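Local coordinates for intimin (Escherichia coli O127:H6 str. E2348/69, PDB 6TQD), which is an outer-membrane adhesin whose extended Ig-like passenger probably carries the receptor-binding tip away from the bacterial surface for attachment to host cells, at residues 49-54 against 96-101; 24-29 against 37-42. One frame throughout, in Å; residues are numbered along the deposited sequence. Where two conformers were deposited one is given.

How the contacts relate
Both contacts lie in the N-terminal β-sandwich of the fragment, their centres about 11 Å apart and on the same side of the chain's centre. Contact 2 comes first along the chain and closes before contact 1 opens. Each joins the same two facing sheets. Contact 2 links inner strand 21-30 to edge strand 34-40. Contact 1 links edge strand 50-53 to inner strand 90-101. Ile51 of contact 1 ties them together: its backbone N lies 2.8 Å from Asp41 OD2 of contact 2, a probable hydrogen bond, and its side chain packs on Ile24 and Trp39. The contacts thus belong to one apolar interior that unites the two sheets of this domain.

Contact 1 (49-54 against 96-101); sequences GQIQHS and LTITVL
This is a small, buried, purely apolar contact between the two facing sheets of the N-terminal domain. Ile51 of edge strand 50-53 reaches across the interior to Leu96 and Ile98 of strand 90-101. Only 68 Å² is buried between the segments, and methyl groups do the touching. Ile51 CD1 comes within 4.3 Å of Ile98 CD1. Ile51 CD1 also lies 4.5 Å from Leu96 CD2, at the limit of packing. Leu96 CD2 and Ile98 CD1 are neighbours, 4.1 Å apart, and Ile51 CD1 faces both. Ile51 was deposited in two conformers, so these approaches belong to the one described here. The side chain of Ile98 is drawn out to meet it: CD1 stands anti to CA (chi2 165°). Leu96 and Ile98 are alternate residues of one strand, which puts their side chains on the same face.

The arrangement is that of a β-sandwich, consistent with an immunoglobulin-like fold, as in the bacterial Ig-like domain that follows in the chain. Residues 50-53 form an outermost strand of one sheet, next to strand 62-65. Strand 90-101 lies inside the other sheet, between 14-17 and 76-85. The CA atoms of Ile51 and Ile98 are 10.6 Å apart, so the two side chains together span the gap. Val79 closes on both Ile51 and Leu96, while Ile14 packs against Leu96 and Ile98. A bound sodium ion lies about 6 Å from the side chain of Leu96.

On the other face of strand 50-53, turned from the interior, Gln50 and Gln52 stand next to each other. Gln52 NE2 gives a weak hydrogen bond to Gln50 OE1, 3.4 Å long. Gln52 OE1 is taken by Gln63 NE2 of the neighbouring strand.

Contact 2 (24-29 against 37-42); sequences IQLIVK and IVWDDS
Leu26 and Ile37 meet tip to tip across the interior of the β-sandwich. Strands 21-30 and 34-40 follow each other in sequence but lie in opposite sheets, so the chain changes sheets between them. Leu26 shows how the gap is filled. Its CB points toward residues 37-42, and its CG is anti to the carbonyl carbon (chi1 -56°). Both serve as a stalk, and the contact is made by the two methyls. Leu26 CD1, anti to CA, rests 3.8 Å from Ile37 CG1 and 4.1 Å from Ile37 CD1. Leu26 CD2 turns to the indole instead, 4.2 Å from Trp39 CH2.

Ile24, two residues before Leu26, meets the same corner of the indole. Ile24 CD1 is 4.0 Å and Ile24 CG2 4.1 Å from Trp39 CH2, so both of its branches touch there. CD1 of Ile24 and CD2 of Leu26 each approach the ring obliquely. Tyr62 also meets the Trp39 ring, with the planes at about 60°. At the end of strand 34-40, Asp40 forms an Asx turn: its OD1 accepts from Ser42 N at 2.9 Å, nearly along the C-O axis.

Contact 1 (49-54 against 96-101)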
loop_
_atom_site.group_PDB
_atom_site.type_symbol
_atom_site.label_atom_id
_atom_site.label_comp_id
_atom_site.label_asym_id
_atom_site.label_seq_id
_atom_site.Cartn_x
_atom_site.Cartn_y
_atom_site.Cartn_z
ATOM N N GLY A 49 -14.500 0.953 -6.577
ATOM C CA GLY A 49 -14.586 2.078 -5.671
ATOM C C GLY A 49 -15.298 3.231 -6.343
ATOM O O GLY A 49 -15.729 3.144 -7.491
ATOM N N GLN A 50 -15.427 4.334 -5.608
ATOM C CA GLN A 50 -16.129 5.480 -6.164
ATOM C C GLN A 50 -15.914 6.688 -5.277
ATOM O O GLN A 50 -15.533 6.578 -4.112
ATOM C CB GLN A 50 -17.629 5.205 -6.284
ATOM C CG GLN A 50 -18.318 5.023 -4.955
ATOM C CD GLN A 50 -19.791 4.720 -5.111
ATOM O OE1 GLN A 50 -20.584 5.609 -5.428
ATOM N NE2 GLN A 50 -20.172 3.473 -4.867
ATOM N N ILE A 51 -16.184 7.856 -5.846
ATOM C CA ILE A 51 -16.322 9.093 -5.090
ATOM C C ILE A 51 -17.789 9.467 -5.077
ATOM O O ILE A 51 -18.457 9.443 -6.119
ATOM C CB ILE A 51 -15.451 10.215 -5.671
ATOM C CG1 ILE A 51 -14.030 10.030 -5.155
ATOM C CG2 ILE A 51 -16.017 11.576 -5.280
ATOM C CD1 ILE A 51 -13.002 10.648 -6.006
ATOM N N GLN A 52 -18.295 9.798 -3.891
ATOM C CA GLN A 52 -19.701 10.087 -3.705
ATOM C C GLN A 52 -19.851 11.239 -2.728
ATOM O O GLN A 52 -18.993 11.464 -1.870
ATOM C CB GLN A 52 -20.482 8.892 -3.144
ATOM C CG GLN A 52 -19.912 8.369 -1.851
ATOM C CD GLN A 52 -20.725 7.209 -1.281
ATOM O OE1 GLN A 52 -21.086 7.220 -0.112
ATOM N NE2 GLN A 52 -21.098 6.271 -2.137
ATOM N N HIS A 53 -20.951 11.973 -2.869
ATOM C CA HIS A 53 -21.296 12.973 -1.882
ATOM C C HIS A 53 -21.496 12.309 -0.527
ATOM O O HIS A 53 -22.050 11.209 -0.430
ATOM C CB HIS A 53 -22.577 13.682 -2.324
ATOM C CG HIS A 53 -22.750 15.039 -1.720
ATOM N ND1 HIS A 53 -23.432 15.244 -0.539
ATOM C CD2 HIS A 53 -22.326 16.260 -2.128
ATOM C CE1 HIS A 53 -23.423 16.534 -0.247
ATOM N NE2 HIS A 53 -22.762 17.172 -1.195
ATOM N N SER A 54 -21.012 12.970 0.527
ATOM C CA SER A 54 -21.102 12.401 1.870
ATOM C C SER A 54 -22.523 12.391 2.416
ATOM O O SER A 54 -22.760 11.773 3.458
ATOM C CB SER A 54 -20.202 13.181 2.832
ATOM O OG SER A 54 -18.857 13.197 2.382
ATOM N N LEU A 96 -6.515 14.287 -7.568
ATOM C CA LEU A 96 -6.465 13.650 -6.261
ATOM C C LEU A 96 -5.966 12.230 -6.484
ATOM O O LEU A 96 -6.497 11.518 -7.341
ATOM C CB LEU A 96 -7.851 13.610 -5.627
ATOM C CG LEU A 96 -8.072 12.760 -4.376
ATOM C CD1 LEU A 96 -7.249 13.269 -3.200
ATOM C CD2 LEU A 96 -9.542 12.695 -3.997
ATOM N N THR A 97 -4.956 11.824 -5.721
ATOM C CA THR A 97 -4.392 10.485 -5.800
ATOM C C THR A 97 -4.833 9.694 -4.577
ATOM O O THR A 97 -4.688 10.164 -3.439
ATOM C CB THR A 97 -2.869 10.541 -5.907
ATOM O OG1 THR A 97 -2.498 11.322 -7.058
ATOM C CG2 THR A 97 -2.275 9.137 -6.036
ATOM N N ILE A 98 -5.394 8.518 -4.820
ATOM C CA ILE A 98 -5.911 7.642 -3.776
ATOM C C ILE A 98 -5.103 6.351 -3.824
ATOM O O ILE A 98 -5.063 5.673 -4.859
ATOM C CB ILE A 98 -7.409 7.372 -3.974
ATOM C CG1 ILE A 98 -8.186 8.699 -3.893
ATOM C CG2 ILE A 98 -7.935 6.346 -2.968
ATOM C CD1 ILE A 98 -9.598 8.628 -4.422
ATOM N N THR A 99 -4.458 6.019 -2.715
ATOM C CA THR A 99 -3.656 4.807 -2.605
ATOM C C THR A 99 -4.316 3.878 -1.600
ATOM O O THR A 99 -4.674 4.302 -0.497
ATOM C CB THR A 99 -2.237 5.142 -2.163
ATOM O OG1 THR A 99 -1.655 6.050 -3.114
ATOM C CG2 THR A 99 -1.383 3.885 -2.100
ATOM N N VAL A 100 -4.448 2.613 -1.973
ATOM C CA VAL A 100 -5.169 1.611 -1.203
ATOM C C VAL A 100 -4.141 0.671 -0.592
ATOM O O VAL A 100 -3.307 0.092 -1.307
ATOM C CB VAL A 100 -6.156 0.836 -2.094
ATOM C CG1 VAL A 100 -6.821 -0.279 -1.312
ATOM C CG2 VAL A 100 -7.193 1.784 -2.649
ATOM N N LEU A 101 -4.201 0.528 0.722
ATOM C CA LEU A 101 -3.402 -0.431 1.468
ATOM C C LEU A 101 -4.261 -1.629 1.848
ATOM O O LEU A 101 -5.482 -1.538 1.962
ATOM C CB LEU A 101 -2.827 0.215 2.723
ATOM C CG LEU A 101 -1.765 1.304 2.533
ATOM C CD1 LEU A 101 -2.374 2.628 2.092
ATOM C CD2 LEU A 101 -0.968 1.496 3.807
#

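Contact 2 (24-29 against 37-42)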
loop_
_atom_site.group_PDB
_atom_site.type_symbol
_atom_site.label_atom_id
_atom_site.label_comp_id
_atom_site.label_asym_id
_atom_site.label_seq_id
_atom_site.Cartn_x
_atom_site.Cartn_y
_atom_site.Cartn_z
ATOM N N ILE A 24 -12.761 13.580 1.847
ATOM C CA ILE A 24 -11.933 14.380 0.956
ATOM C C ILE A 24 -12.029 15.833 1.383
ATOM O O ILE A 24 -13.132 16.359 1.555
ATOM C CB ILE A 24 -12.425 14.228 -0.494
ATOM C CG1 ILE A 24 -12.294 12.777 -0.970
ATOM C CG2 ILE A 24 -11.650 15.163 -1.397
ATOM C CD1 ILE A 24 -13.133 12.430 -2.175
ATOM N N GLN A 25 -10.886 16.485 1.555
ATOM C CA GLN A 25 -10.836 17.903 1.887
ATOM C C GLN A 25 -10.615 18.719 0.619
ATOM O O GLN A 25 -9.596 18.547 -0.068
ATOM C CB GLN A 25 -9.765 18.210 2.929
ATOM C CG GLN A 25 -9.780 19.660 3.378
ATOM C CD GLN A 25 -8.710 19.983 4.399
ATOM O OE1 GLN A 25 -7.897 19.132 4.754
ATOM N NE2 GLN A 25 -8.712 21.219 4.883
ATOM N N LEU A 26 -11.580 19.585 0.308
ATOM C CA LEU A 26 -11.504 20.517 -0.806
ATOM C C LEU A 26 -11.415 21.933 -0.257
ATOM O O LEU A 26 -12.073 22.267 0.740
ATOM C CB LEU A 26 -12.767 20.412 -1.668
ATOM C CG LEU A 26 -13.121 19.032 -2.239
ATOM C CD1 LEU A 26 -14.413 19.127 -3.059
ATOM C CD2 LEU A 26 -11.997 18.465 -3.064
ATOM N N ILE A 27 -10.618 22.778 -0.910
ATOM C CA ILE A 27 -10.504 24.189 -0.540
ATOM C C ILE A 27 -10.907 25.010 -1.759
ATOM O O ILE A 27 -10.162 25.079 -2.746
ATOM C CB ILE A 27 -9.095 24.551 -0.056
ATOM C CG1 ILE A 27 -8.735 23.735 1.192
ATOM C CG2 ILE A 27 -9.008 26.037 0.259
ATOM C CD1 ILE A 27 -7.322 23.949 1.698
ATOM N N VAL A 28 -12.075 25.645 -1.683
ATOM C CA VAL A 28 -12.666 26.397 -2.774
ATOM C C VAL A 28 -12.637 27.876 -2.432
ATOM O O VAL A 28 -12.954 28.269 -1.302
ATOM C CB VAL A 28 -14.122 25.953 -3.017
ATOM C CG1 VAL A 28 -14.831 26.904 -3.974
ATOM C CG2 VAL A 28 -14.169 24.524 -3.529
ATOM N N LYS A 29 -12.282 28.696 -3.413
ATOM C CA LYS A 29 -12.463 30.142 -3.333
ATOM C C LYS A 29 -13.267 30.545 -4.556
ATOM O O LYS A 29 -12.862 30.257 -5.682
ATOM C CB LYS A 29 -11.127 30.886 -3.323
ATOM C CG LYS A 29 -10.243 30.601 -2.118
ATOM C CD LYS A 29 -10.924 30.958 -0.808
ATOM C CE LYS A 29 -9.925 30.999 0.343
ATOM N NZ LYS A 29 -9.095 29.759 0.435
ATOM N N ILE A 37 -19.265 20.413 -7.442
ATOM C CA ILE A 37 -18.023 19.757 -7.818
ATOM C C ILE A 37 -18.391 18.599 -8.740
ATOM O O ILE A 37 -19.312 17.830 -8.429
ATOM C CB ILE A 37 -17.279 19.198 -6.586
ATOM C CG1 ILE A 37 -17.135 20.239 -5.474
ATOM C CG2 ILE A 37 -15.936 18.662 -7.002
ATOM C CD1 ILE A 37 -16.283 21.444 -5.833
ATOM N N VAL A 38 -17.660 18.458 -9.839
ATOM C CA VAL A 38 -17.864 17.386 -10.810
ATOM C C VAL A 38 -16.608 16.522 -10.874
ATOM O O VAL A 38 -15.495 17.038 -11.065
ATOM C CB VAL A 38 -18.212 17.951 -12.200
ATOM C CG1 VAL A 38 -18.263 16.845 -13.224
ATOM C CG2 VAL A 38 -19.544 18.700 -12.156
ATOM N N TRP A 39 -16.784 15.208 -10.722
ATOM C CA TRP A 39 -15.674 14.276 -10.573
ATOM C C TRP A 39 -15.560 13.320 -11.752
ATOM O O TRP A 39 -16.569 12.866 -12.296
ATOM C CB TRP A 39 -15.859 13.388 -9.328
ATOM C CG TRP A 39 -15.744 14.086 -8.045
ATOM C CD1 TRP A 39 -16.756 14.680 -7.356
ATOM C CD2 TRP A 39 -14.558 14.273 -7.266
ATOM N NE1 TRP A 39 -16.279 15.226 -6.190
ATOM C CE2 TRP A 39 -14.933 14.988 -6.104
ATOM C CE3 TRP A 39 -13.224 13.883 -7.425
ATOM C CZ2 TRP A 39 -14.024 15.330 -5.119
ATOM C CZ3 TRP A 39 -12.307 14.235 -6.433
ATOM C CH2 TRP A 39 -12.715 14.950 -5.307
ATOM N N ASP A 40 -14.331 13.002 -12.117
ATOM C CA ASP A 40 -13.992 11.833 -12.936
ATOM C C ASP A 40 -13.309 10.842 -12.000
ATOM O O ASP A 40 -12.147 11.027 -11.631
ATOM C CB ASP A 40 -13.088 12.191 -14.110
ATOM C CG ASP A 40 -12.607 10.956 -14.891
ATOM O OD1 ASP A 40 -12.852 9.814 -14.456
ATOM O OD2 ASP A 40 -11.975 11.131 -15.959
ATOM N N ASP A 41 -14.059 9.846 -11.541
ATOM C CA ASP A 41 -13.539 8.801 -10.668
ATOM C C ASP A 41 -13.439 7.456 -11.387
ATOM O O ASP A 41 -13.466 6.403 -10.743
ATOM C CB ASP A 41 -14.361 8.693 -9.388
ATOM C CG ASP A 41 -15.783 8.268 -9.632
ATOM O OD1 ASP A 41 -16.154 8.047 -10.808
ATOM O OD2 ASP A 41 -16.560 8.159 -8.647
ATOM N N SER A 42 -13.311 7.477 -12.716
ATOM C CA SER A 42 -13.340 6.234 -13.483
ATOM C C SER A 42 -12.228 5.276 -13.070
ATOM O O SER A 42 -12.402 4.056 -13.161
ATOM C CB SER A 42 -13.246 6.541 -14.974
ATOM O OG SER A 42 -12.038 7.208 -15.269
#